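Local coordinates for protein succinate dehydrogenase subunit A (Mycolicibacterium smegmatis MC2 51, PDB 6LUM) that probably catalyses the FAD-dependent oxidation of succinate to fumarate as the flavoprotein subunit of respiratory succinate dehydrogenase, at residues A54-V58 / R111-R115; G73-D79 / V388-N394; G175-T179 / I376-Y380; Y184-G189 / R500-L506; V451-R455 / E507-L511. All blocks are in the same frame, centred on the assembly; numbering follows the deposited sequence.

Interaction 1: A54-V58 / R111-R115; sequences ALANV and RIDQR
Asn57 and Gln114 bury more surface here than any other residue of the two segments, with Val58 next, and all three aim their CB atoms at the opposite segment. The backbones run almost square to one another, 84° apart, so the residues meet at a crossing point rather than along a shared edge. Asn57 approaches with its CB, which stands 3.7 Å from Ile112 O. Gln114 brings its amide end against the side chain of Leu55, the two crossing at about a right angle. Its CG is set beside its own backbone N (chi1 -43°), and beyond CG the chain is extended, which carries the amide across to the leucine. Val58 closes the outer side with both branches: CG2 lies 4.4 Å from Gln114 CB, whereas CG1 lies 4.0 Å from Asp113 OD1. A looser apolar touch, Leu55 CD1 to Ile112 CD1 at 4.3 Å, marks the inner side. The carboxylate of Asp113 has its stronger partner in Tyr134. Around the crossing, Leu55 packs on Ile91, Val94 and Leu95 of helix 80-100, and Leu55, Ile112 and Gln114 all touch Cys133 on strand 132-133, the central strand between 51-52 and 114-115.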
# COMPACT_ATOMS: atom_id res chain seq x y z
N ALA D 54 -34.91 14.11 15.28
CA ALA D 54 -35.89 13.20 15.87
C ALA D 54 -35.39 11.77 15.71
O ALA D 54 -35.80 11.02 14.82
CB ALA D 54 -37.26 13.40 15.23
N LEU D 55 -34.47 11.40 16.59
CA LEU D 55 -33.93 10.04 16.62
C LEU D 55 -34.71 9.13 17.54
O LEU D 55 -34.82 7.93 17.27
CB LEU D 55 -32.47 10.05 17.06
CG LEU D 55 -31.40 10.69 16.18
CD1 LEU D 55 -30.07 10.65 16.91
CD2 LEU D 55 -31.29 10.00 14.85
N ALA D 56 -35.25 9.67 18.64
CA ALA D 56 -36.02 8.90 19.61
C ALA D 56 -35.19 7.74 20.18
O ALA D 56 -35.46 6.57 19.95
CB ALA D 56 -37.34 8.40 19.01
N ASN D 57 -34.14 8.13 20.90
CA ASN D 57 -33.31 7.18 21.63
C ASN D 57 -33.63 7.14 23.12
O ASN D 57 -33.68 6.06 23.70
CB ASN D 57 -31.83 7.50 21.45
CG ASN D 57 -31.29 7.01 20.13
OD1 ASN D 57 -30.12 7.19 19.82
ND2 ASN D 57 -32.16 6.39 19.34
N VAL D 58 -33.86 8.29 23.74
CA VAL D 58 -34.23 8.32 25.15
C VAL D 58 -35.73 8.53 25.34
O VAL D 58 -36.25 8.25 26.44
CB VAL D 58 -33.45 9.42 25.91
CG1 VAL D 58 -31.97 9.28 25.64
CG2 VAL D 58 -33.95 10.80 25.52
N ARG D 111 -25.81 4.36 22.50
CA ARG D 111 -26.07 4.71 21.11
C ARG D 111 -25.80 6.18 20.81
O ARG D 111 -24.83 6.49 20.11
CB ARG D 111 -27.51 4.35 20.74
CG ARG D 111 -27.69 2.93 20.22
CD ARG D 111 -29.10 2.45 20.44
NE ARG D 111 -29.55 2.75 21.79
CZ ARG D 111 -30.82 2.81 22.16
NH1 ARG D 111 -31.78 2.59 21.28
NH2 ARG D 111 -31.14 3.10 23.42
N ILE D 112 -26.62 7.09 21.35
CA ILE D 112 -26.41 8.54 21.36
C ILE D 112 -27.29 9.14 22.44
O ILE D 112 -28.50 8.88 22.48
CB ILE D 112 -26.72 9.23 20.01
CG1 ILE D 112 -25.61 9.04 18.98
CG2 ILE D 112 -26.94 10.70 20.22
CD1 ILE D 112 -25.99 9.46 17.59
N ASP D 113 -26.72 9.99 23.29
CA ASP D 113 -27.50 10.64 24.32
C ASP D 113 -28.10 11.93 23.77
O ASP D 113 -27.52 12.59 22.92
CB ASP D 113 -26.64 10.95 25.54
CG ASP D 113 -27.44 11.45 26.71
OD1 ASP D 113 -28.67 11.29 26.69
OD2 ASP D 113 -26.84 12.01 27.65
N GLN D 114 -29.29 12.27 24.27
CA GLN D 114 -30.00 13.46 23.83
C GLN D 114 -30.45 14.25 25.05
O GLN D 114 -30.50 13.73 26.16
CB GLN D 114 -31.21 13.09 22.98
CG GLN D 114 -30.91 12.02 21.97
CD GLN D 114 -31.82 12.09 20.79
OE1 GLN D 114 -32.82 12.80 20.81
NE2 GLN D 114 -31.47 11.36 19.74
N ARG D 115 -30.76 15.52 24.83
CA ARG D 115 -31.19 16.38 25.91
C ARG D 115 -32.23 17.36 25.41
O ARG D 115 -32.39 17.57 24.21
CB ARG D 115 -30.01 17.14 26.53
CG ARG D 115 -29.49 18.25 25.67
CD ARG D 115 -28.14 18.74 26.16
NE ARG D 115 -27.72 19.95 25.46
CZ ARG D 115 -26.47 20.40 25.44
NH1 ARG D 115 -25.51 19.75 26.08
NH2 ARG D 115 -26.18 21.51 24.78

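Interaction 2: G73-D79 / V388-N394; sequences GGDYLAD and VSVHGAN
Two loops of the FAD-binding region dock backbone to backbone here: Gly74, at the Schellman motif that ends helix 63-73, meets Ala393 in a type II' turn running from His391 to Asn394. Ala393 N donates to Gly74 O at 3.0 Å, the donor tilted 20° from the carbonyl plane. A second bond closes the far end, where Asp79 N lies 2.9 Å from Ser389 O and approaches nearly along the C=O axis. Between these two ties the glycines let the chains come close. Gly392 has positive phi, and a side chain there would run into the backbone of Leu77 and Ala78. Gly74 CA lies 3.5 Å from Asn394 O in a CA-H...O contact. The apolar contact is made by Leu77, whose CB rests 4.0 Å from Ala393 CB; Asp75 CB also comes within 4.1 Å of Ala393 CB. The carboxylate of Asp75 forms a salt bridge with Arg543, and Asp79 OD1 accepts from Val573 N. The side chain of His391, about 6 Å from the bound FAD, turns from this interface to hydrogen-bond Asp403. Glycine-bearing loops joined chiefly through main-chain atoms, beside the cofactor, are in keeping with the flavin site of the succinate dehydrogenase and fumarate reductase flavoproteins.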
# COMPACT_ATOMS: atom_id res chain seq x y z
N GLY D 73 -42.17 28.06 15.00
CA GLY D 73 -41.12 28.95 15.46
C GLY D 73 -40.77 30.00 14.44
O GLY D 73 -40.52 31.16 14.79
N GLY D 74 -40.76 29.63 13.16
CA GLY D 74 -40.56 30.60 12.10
C GLY D 74 -41.61 31.68 11.99
O GLY D 74 -41.50 32.54 11.11
N ASP D 75 -42.63 31.66 12.84
CA ASP D 75 -43.71 32.65 12.81
C ASP D 75 -44.42 32.67 11.46
O ASP D 75 -44.83 33.72 10.97
CB ASP D 75 -43.20 34.04 13.17
CG ASP D 75 -44.26 34.90 13.81
OD1 ASP D 75 -45.46 34.59 13.61
OD2 ASP D 75 -43.91 35.87 14.50
N TYR D 76 -44.56 31.49 10.85
CA TYR D 76 -45.35 31.31 9.64
C TYR D 76 -44.80 32.15 8.48
O TYR D 76 -45.52 32.88 7.81
CB TYR D 76 -46.83 31.61 9.90
CG TYR D 76 -47.41 30.68 10.93
CD1 TYR D 76 -47.45 29.32 10.71
CD2 TYR D 76 -47.90 31.17 12.13
CE1 TYR D 76 -47.96 28.46 11.65
CE2 TYR D 76 -48.42 30.32 13.07
CZ TYR D 76 -48.44 28.97 12.82
OH TYR D 76 -48.96 28.12 13.76
N LEU D 77 -43.49 32.02 8.28
CA LEU D 77 -42.85 32.54 7.08
C LEU D 77 -41.88 31.53 6.50
O LEU D 77 -41.22 31.83 5.50
CB LEU D 77 -42.13 33.85 7.36
CG LEU D 77 -42.02 34.80 6.18
CD1 LEU D 77 -43.37 35.39 5.88
CD2 LEU D 77 -41.02 35.88 6.46
N ALA D 78 -41.75 30.35 7.09
CA ALA D 78 -40.94 29.29 6.53
C ALA D 78 -41.66 28.64 5.35
O ALA D 78 -42.86 28.85 5.14
CB ALA D 78 -40.61 28.25 7.59
N ASP D 79 -40.93 27.86 4.58
CA ASP D 79 -41.51 27.09 3.49
C ASP D 79 -41.67 25.65 3.94
O ASP D 79 -40.68 25.00 4.30
CB ASP D 79 -40.64 27.17 2.23
CG ASP D 79 -40.65 28.55 1.61
OD1 ASP D 79 -41.63 29.29 1.83
OD2 ASP D 79 -39.68 28.89 0.90
N VAL D 388 -33.03 29.31 1.92
CA VAL D 388 -34.07 28.41 1.48
C VAL D 388 -35.39 28.74 2.16
O VAL D 388 -36.45 28.30 1.71
CB VAL D 388 -33.65 26.95 1.76
CG1 VAL D 388 -34.63 25.97 1.17
CG2 VAL D 388 -32.26 26.70 1.25
N SER D 389 -35.32 29.56 3.22
CA SER D 389 -36.44 29.90 4.09
C SER D 389 -36.92 28.68 4.85
O SER D 389 -38.09 28.32 4.83
CB SER D 389 -37.58 30.56 3.31
OG SER D 389 -38.09 29.67 2.35
N VAL D 390 -35.98 28.02 5.52
CA VAL D 390 -36.30 27.01 6.51
C VAL D 390 -36.67 27.65 7.83
O VAL D 390 -37.62 27.23 8.49
CB VAL D 390 -35.11 26.06 6.69
CG1 VAL D 390 -35.45 25.03 7.71
CG2 VAL D 390 -34.76 25.42 5.38
N HIS D 391 -35.93 28.67 8.23
CA HIS D 391 -36.15 29.35 9.50
C HIS D 391 -37.22 30.42 9.42
O HIS D 391 -37.79 30.79 10.44
CB HIS D 391 -34.85 29.97 9.99
CG HIS D 391 -33.66 29.08 9.84
ND1 HIS D 391 -33.47 27.96 10.62
CD2 HIS D 391 -32.60 29.14 9.00
CE1 HIS D 391 -32.35 27.37 10.26
NE2 HIS D 391 -31.80 28.06 9.28
N GLY D 392 -37.49 30.94 8.23
CA GLY D 392 -38.55 31.91 8.08
C GLY D 392 -38.27 33.23 8.76
O GLY D 392 -37.36 33.95 8.37
N ALA D 393 -39.05 33.55 9.78
CA ALA D 393 -38.97 34.84 10.45
C ALA D 393 -38.33 34.75 11.82
O ALA D 393 -38.20 35.78 12.49
CB ALA D 393 -40.35 35.47 10.56
N ASN D 394 -37.96 33.56 12.26
CA ASN D 394 -37.27 33.41 13.54
C ASN D 394 -36.64 32.04 13.55
O ASN D 394 -37.26 31.06 13.15
CB ASN D 394 -38.22 33.56 14.72
CG ASN D 394 -37.55 33.26 16.03
OD1 ASN D 394 -37.39 32.11 16.40
ND2 ASN D 394 -37.15 34.31 16.73

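Interaction 3: G175-T179 / I376-Y380; sequences GPVAT and IPGLY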
# COMPACT_ATOMS: atom_id res chain seq x y z
N GLY D 175 -29.74 33.67 -20.93
CA GLY D 175 -29.59 34.16 -19.59
C GLY D 175 -28.14 34.16 -19.16
O GLY D 175 -27.24 33.87 -19.96
N PRO D 176 -27.88 34.48 -17.90
CA PRO D 176 -26.51 34.46 -17.39
C PRO D 176 -26.14 33.09 -16.84
O PRO D 176 -26.99 32.28 -16.47
CB PRO D 176 -26.52 35.51 -16.28
CG PRO D 176 -27.97 35.90 -16.10
CD PRO D 176 -28.81 34.95 -16.88
N VAL D 177 -24.84 32.84 -16.79
CA VAL D 177 -24.29 31.58 -16.32
C VAL D 177 -23.00 31.89 -15.58
O VAL D 177 -22.24 32.77 -15.98
CB VAL D 177 -24.08 30.59 -17.48
CG1 VAL D 177 -22.98 31.06 -18.39
CG2 VAL D 177 -23.77 29.20 -16.97
N ALA D 178 -22.78 31.20 -14.47
CA ALA D 178 -21.62 31.47 -13.63
C ALA D 178 -20.45 30.61 -14.08
O ALA D 178 -20.57 29.38 -14.13
CB ALA D 178 -21.94 31.20 -12.16
N THR D 179 -19.34 31.25 -14.38
CA THR D 179 -18.19 30.55 -14.93
C THR D 179 -16.96 30.58 -14.04
O THR D 179 -16.24 29.59 -13.96
CB THR D 179 -17.83 31.13 -16.30
OG1 THR D 179 -17.57 32.53 -16.17
CG2 THR D 179 -18.96 30.94 -17.26
N ILE D 376 -30.10 30.58 -11.81
CA ILE D 376 -28.80 30.80 -12.43
C ILE D 376 -28.13 29.45 -12.64
O ILE D 376 -27.92 28.71 -11.68
CB ILE D 376 -27.92 31.73 -11.59
CG1 ILE D 376 -28.54 33.11 -11.49
CG2 ILE D 376 -26.54 31.82 -12.18
CD1 ILE D 376 -28.25 33.97 -12.67
N PRO D 377 -27.81 29.07 -13.88
CA PRO D 377 -27.17 27.78 -14.12
C PRO D 377 -25.75 27.76 -13.57
O PRO D 377 -24.92 28.59 -13.94
CB PRO D 377 -27.19 27.65 -15.64
CG PRO D 377 -27.34 29.03 -16.13
CD PRO D 377 -28.19 29.73 -15.14
N GLY D 378 -25.48 26.79 -12.70
CA GLY D 378 -24.15 26.62 -12.16
C GLY D 378 -23.83 27.59 -11.05
O GLY D 378 -22.77 28.21 -11.05
N LEU D 379 -24.75 27.74 -10.10
CA LEU D 379 -24.53 28.61 -8.96
C LEU D 379 -25.37 28.08 -7.82
O LEU D 379 -26.60 28.11 -7.89
CB LEU D 379 -24.89 30.05 -9.28
CG LEU D 379 -24.38 31.11 -8.31
CD1 LEU D 379 -22.89 31.07 -8.23
CD2 LEU D 379 -24.83 32.47 -8.75
N TYR D 380 -24.72 27.58 -6.77
CA TYR D 380 -25.38 26.97 -5.63
C TYR D 380 -25.00 27.71 -4.36
O TYR D 380 -24.05 28.50 -4.34
CB TYR D 380 -25.00 25.49 -5.53
CG TYR D 380 -25.37 24.74 -6.77
CD1 TYR D 380 -24.52 24.69 -7.84
CD2 TYR D 380 -26.59 24.11 -6.88
CE1 TYR D 380 -24.86 24.03 -8.98
CE2 TYR D 380 -26.94 23.44 -8.01
CZ TYR D 380 -26.07 23.41 -9.06
OH TYR D 380 -26.41 22.74 -10.21
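Ala178 and Pro377 make the one hydrogen bond across this contact, a weak one: Ala178 N to Pro377 O is long at 3.4 Å, although it is close to straight, 170° at the hydrogen. Three apolar pairs spread around it. Val177 reaches the proline ring with CG2, which stands 3.7 Å from Pro377 CG, the two side chains crossing at about a right angle. CG2 is the branch anti to the backbone N, which turns it to the proline. One residue earlier, the ring of Pro176 meets the end of Ile376, CG to CD1 at 3.9 Å, again nearly square on. On the other side of the hydrogen bond, Ala178 CB sits 4.0 Å from Leu379 CD1. Between these neighbours Gly378 adopts positive phi as the chain turns a corner, so that Ile376 and Leu379 can each address a different part of strand 175-185.

The next shell fixes both partners. Ala178 and Leu379 share Ile199 of strand 198-201, and Leu379 also packs on Phe201. Pro377 is backed by Tyr418 of helix 399-421, and Val177 touches Val425. Alongside segment 175-179 runs strand 162-172, where Thr179 has a backbone hydrogen bond with Ala168. The contact thus joins the start of a long strand in the mixed sheet to the approach of strand 379-381, an outermost strand of the parallel sheet. A five-stranded parallel sheet in the order 3-2-1-4-5, accompanied by antiparallel strands, is the Rossmann-type FAD-binding fold of this flavoprotein family.

Interaction 4: Y184-G189 / R500-L506; sequences YELATG and RYNSDLL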
# COMPACT_ATOMS: atom_id res chain seq x y z
N TYR D 184 -8.48 36.77 -4.23
CA TYR D 184 -7.32 37.59 -3.90
C TYR D 184 -6.50 36.84 -2.86
O TYR D 184 -6.94 36.69 -1.72
CB TYR D 184 -7.76 38.95 -3.38
CG TYR D 184 -6.67 39.84 -2.86
CD1 TYR D 184 -6.13 40.84 -3.65
CD2 TYR D 184 -6.20 39.72 -1.57
CE1 TYR D 184 -5.16 41.66 -3.17
CE2 TYR D 184 -5.22 40.54 -1.09
CZ TYR D 184 -4.71 41.51 -1.89
OH TYR D 184 -3.73 42.33 -1.41
N GLU D 185 -5.32 36.37 -3.25
CA GLU D 185 -4.47 35.65 -2.31
C GLU D 185 -3.87 36.62 -1.32
O GLU D 185 -3.11 37.51 -1.69
CB GLU D 185 -3.37 34.92 -3.06
CG GLU D 185 -2.57 34.00 -2.20
CD GLU D 185 -1.40 33.39 -2.94
OE1 GLU D 185 -0.94 34.01 -3.92
OE2 GLU D 185 -0.95 32.30 -2.55
N LEU D 186 -4.20 36.45 -0.04
CA LEU D 186 -3.70 37.38 0.97
C LEU D 186 -2.19 37.33 1.07
O LEU D 186 -1.55 38.36 1.27
CB LEU D 186 -4.32 37.06 2.33
CG LEU D 186 -3.74 37.81 3.53
CD1 LEU D 186 -4.34 39.17 3.64
CD2 LEU D 186 -3.95 37.04 4.80
N ALA D 187 -1.61 36.15 0.90
CA ALA D 187 -0.20 35.95 1.23
C ALA D 187 0.74 36.59 0.22
O ALA D 187 1.87 36.93 0.57
CB ALA D 187 0.10 34.46 1.33
N THR D 188 0.31 36.73 -1.03
CA THR D 188 1.17 37.26 -2.07
C THR D 188 0.64 38.51 -2.74
O THR D 188 1.41 39.20 -3.41
CB THR D 188 1.41 36.21 -3.16
OG1 THR D 188 0.17 35.93 -3.81
CG2 THR D 188 1.95 34.95 -2.57
N GLY D 189 -0.64 38.83 -2.58
CA GLY D 189 -1.20 39.98 -3.24
C GLY D 189 -1.65 39.73 -4.66
O GLY D 189 -1.99 40.68 -5.36
N ARG D 500 2.41 42.10 0.50
CA ARG D 500 2.61 40.73 0.96
C ARG D 500 1.45 40.25 1.82
O ARG D 500 0.75 39.31 1.46
CB ARG D 500 3.93 40.62 1.70
CG ARG D 500 5.13 40.50 0.77
CD ARG D 500 5.08 39.24 -0.06
NE ARG D 500 4.92 38.06 0.78
CZ ARG D 500 5.09 36.82 0.35
NH1 ARG D 500 5.43 36.59 -0.91
NH2 ARG D 500 4.92 35.80 1.18
N TYR D 501 1.21 40.89 2.97
CA TYR D 501 0.08 40.54 3.83
C TYR D 501 -0.63 41.84 4.14
O TYR D 501 -0.34 42.50 5.14
CB TYR D 501 0.52 39.85 5.11
CG TYR D 501 0.72 38.37 5.01
CD1 TYR D 501 1.91 37.85 4.54
CD2 TYR D 501 -0.27 37.49 5.39
CE1 TYR D 501 2.10 36.51 4.45
CE2 TYR D 501 -0.08 36.14 5.29
CZ TYR D 501 1.10 35.65 4.83
OH TYR D 501 1.29 34.30 4.73
N ASN D 502 -1.57 42.23 3.29
CA ASN D 502 -2.18 43.55 3.37
C ASN D 502 -3.57 43.40 3.97
O ASN D 502 -4.55 43.20 3.26
CB ASN D 502 -2.21 44.20 2.00
CG ASN D 502 -2.22 45.69 2.08
OD1 ASN D 502 -2.46 46.26 3.14
ND2 ASN D 502 -1.95 46.34 0.97
N SER D 503 -3.65 43.50 5.29
CA SER D 503 -4.93 43.36 5.97
C SER D 503 -5.74 44.65 5.97
O SER D 503 -6.96 44.60 6.06
CB SER D 503 -4.72 42.90 7.40
OG SER D 503 -4.10 41.63 7.44
N ASP D 504 -5.08 45.80 5.86
CA ASP D 504 -5.79 47.07 5.84
C ASP D 504 -6.61 47.23 4.57
O ASP D 504 -7.76 47.70 4.60
CB ASP D 504 -4.80 48.22 5.98
CG ASP D 504 -5.44 49.49 6.45
OD1 ASP D 504 -4.70 50.43 6.82
OD2 ASP D 504 -6.69 49.56 6.45
N LEU D 505 -6.02 46.86 3.43
CA LEU D 505 -6.75 46.84 2.18
C LEU D 505 -8.03 46.03 2.31
O LEU D 505 -9.13 46.50 1.98
CB LEU D 505 -5.87 46.25 1.08
CG LEU D 505 -6.55 45.91 -0.23
CD1 LEU D 505 -6.70 47.15 -1.02
CD2 LEU D 505 -5.73 44.90 -0.98
N LEU D 506 -7.91 44.81 2.83
CA LEU D 506 -9.08 43.95 2.90
C LEU D 506 -10.07 44.43 3.94
O LEU D 506 -11.26 44.21 3.78
CB LEU D 506 -8.63 42.52 3.16
CG LEU D 506 -7.92 42.03 1.91
CD1 LEU D 506 -7.02 40.89 2.22
CD2 LEU D 506 -8.92 41.65 0.86
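Tyr184, on strand 175-185, brings its ring to two leucines of the opposing helix. Its CG is anti to the backbone N (chi1 174°), and the ring crosses both partners obliquely: CZ is 3.7 Å from Leu505 CD2, and CE2 is 3.8 Å from Leu506 CD1. Further along, Leu186 wedges its two methyls between different neighbours. CD1 meets Leu506 CD1 at 3.5 Å, while CD2 meets Tyr501 CD2 at 3.8 Å, the leucine standing roughly at right angles to the tyrosine side chain.

Ala187 then lies over the Tyr501 ring in a CH-pi contact, its CA 4.0 Å from the ring centroid and only 17° off the normal. Its CB reaches the phenol end, 3.8 Å from Tyr501 CZ. The Ala187 carbonyl turns to Arg500 instead, its O sitting 3.1 Å above the plane of the guanidinium; this places it over a face, where the N-H groups do not point at it. Thr188 adds a looser touch through CG2, and Gly189 N bonds back to Glu185 O to close the turn.

Arg500 and Tyr501 make weak contacts with Glu126 of subunit B, a long ion pair and a weak hydrogen bond. Cutting Tyr501 down to an alanine here would probably leave Ala187 without its aromatic support and take from Glu126 that hydrogen-bond partner. With no hydrogen bond spanning the two segments, cohesion rests on apolar contacts and on the one covered face of the Tyr501 ring. The chemistry implies a seam that is apolar within the subunit and polar at its outer, subunit-facing edge.

Interaction 5: V451-R455 / E507-L511; sequences VADIR and EAIEL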
# COMPACT_ATOMS: atom_id res chain seq x y z
N VAL D 451 -10.97 54.29 8.09
CA VAL D 451 -11.86 53.14 7.95
C VAL D 451 -12.45 52.75 9.29
O VAL D 451 -13.64 52.42 9.39
CB VAL D 451 -11.12 51.97 7.30
CG1 VAL D 451 -11.93 50.71 7.42
CG2 VAL D 451 -10.83 52.27 5.87
N ALA D 452 -11.64 52.78 10.35
CA ALA D 452 -12.14 52.43 11.67
C ALA D 452 -13.22 53.40 12.12
O ALA D 452 -14.20 53.00 12.75
CB ALA D 452 -11.00 52.40 12.67
N ASP D 453 -13.08 54.68 11.78
CA ASP D 453 -14.08 55.66 12.17
C ASP D 453 -15.38 55.47 11.40
O ASP D 453 -16.47 55.52 11.98
CB ASP D 453 -13.55 57.08 11.96
CG ASP D 453 -12.87 57.63 13.19
OD1 ASP D 453 -12.51 56.83 14.08
OD2 ASP D 453 -12.70 58.86 13.27
N ILE D 454 -15.28 55.23 10.09
CA ILE D 454 -16.48 54.99 9.29
C ILE D 454 -17.21 53.75 9.78
O ILE D 454 -18.43 53.74 9.94
CB ILE D 454 -16.13 54.88 7.80
CG1 ILE D 454 -15.69 56.23 7.27
CG2 ILE D 454 -17.31 54.38 7.02
CD1 ILE D 454 -15.16 56.14 5.89
N ARG D 455 -16.46 52.67 10.04
CA ARG D 455 -17.09 51.43 10.47
C ARG D 455 -17.70 51.57 11.86
O ARG D 455 -18.80 51.07 12.11
CB ARG D 455 -16.08 50.30 10.43
CG ARG D 455 -16.54 49.07 11.13
CD ARG D 455 -15.82 47.85 10.64
NE ARG D 455 -14.38 48.06 10.48
CZ ARG D 455 -13.53 48.25 11.48
NH1 ARG D 455 -13.96 48.28 12.73
NH2 ARG D 455 -12.25 48.42 11.22
N GLU D 507 -9.62 45.11 4.99
CA GLU D 507 -10.58 45.70 5.92
C GLU D 507 -11.42 46.77 5.24
O GLU D 507 -12.64 46.85 5.46
CB GLU D 507 -9.86 46.28 7.12
CG GLU D 507 -9.46 45.24 8.14
CD GLU D 507 -8.98 45.86 9.43
OE1 GLU D 507 -8.95 47.10 9.52
OE2 GLU D 507 -8.62 45.10 10.36
N ALA D 508 -10.80 47.59 4.39
CA ALA D 508 -11.59 48.57 3.64
C ALA D 508 -12.56 47.88 2.68
O ALA D 508 -13.74 48.27 2.58
CB ALA D 508 -10.65 49.49 2.87
N ILE D 509 -12.09 46.85 1.99
CA ILE D 509 -12.94 46.13 1.05
C ILE D 509 -14.14 45.53 1.77
O ILE D 509 -15.26 45.57 1.26
CB ILE D 509 -12.12 45.07 0.31
CG1 ILE D 509 -11.23 45.72 -0.74
CG2 ILE D 509 -13.03 44.09 -0.35
CD1 ILE D 509 -10.45 44.75 -1.55
N GLU D 510 -13.94 44.98 2.97
CA GLU D 510 -15.05 44.41 3.72
C GLU D 510 -16.00 45.48 4.25
O GLU D 510 -17.20 45.23 4.38
CB GLU D 510 -14.55 43.57 4.89
CG GLU D 510 -13.48 42.56 4.55
CD GLU D 510 -14.00 41.33 3.84
OE1 GLU D 510 -13.60 41.09 2.68
OE2 GLU D 510 -14.80 40.60 4.45
N LEU D 511 -15.49 46.66 4.58
CA LEU D 511 -16.38 47.75 4.95
C LEU D 511 -17.33 48.09 3.81
O LEU D 511 -18.48 48.48 4.05
CB LEU D 511 -15.57 48.97 5.36
CG LEU D 511 -16.36 50.23 5.67
CD1 LEU D 511 -17.35 49.96 6.76
CD2 LEU D 511 -15.42 51.33 6.06
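Leu511 is the side chain on which helix 451-465 leans, and its atoms can be followed outward from the backbone of helix 503-527. From CB the chain passes to CG, anti to the backbone N (chi1 175°), an arrangement that sends the fork toward helix 451-465. There the two methyls part: CD1 lies 3.9 Å from Arg455 CB, whereas CD2 fits between Ile454 CG2, at 3.7 Å, and Val451 CG1, at 3.8 Å. Val451 slides past the leucine in the opposite sense, and its other branch, CG2, meets Ala508 CB at 4.1 Å. An alanine in place of Leu511 would probably open a gap facing Val451, Ile454 and Arg455 and leave Val451 and Ile454 without their shared apolar partner.

At the edge, Arg455 NH2 and Glu507 OE1 form a long salt bridge of 3.9 Å, guanidinium and carboxylate planes almost perpendicular. Both charges also face subunit B, where Arg455 makes a cation-pi contact with Trp65 of subunit B. The short axes run 10.5 Å apart and differ by 24° in direction, and the touching residues recur at spacings of three and four. Side chains interleaved in this way are typical of helices packed nearly parallel, here in the helical part of the flavoprotein.

In the fold
Interaction 2 is the most buried contact and lies nearest the flavin, and it relies on main-chain hydrogen bonds and glycines. Interaction 1, about 25 Å away between centres, is the most open, with amide side chains and no hydrogen bond between its segments. Interactions 3 and 4 both use strand 175-185: the first ties its beginning to the parallel sheet through prolines and a weak bond, the second ties its end to helix 503-527 through aromatic and leucine contacts. Interaction 5 continues along that same helix with branched aliphatic residues. Interactions 1, 4 and 5 all border subunit B, and charged residues gather at their edges, whereas interactions 2 and 3 stay within the chain.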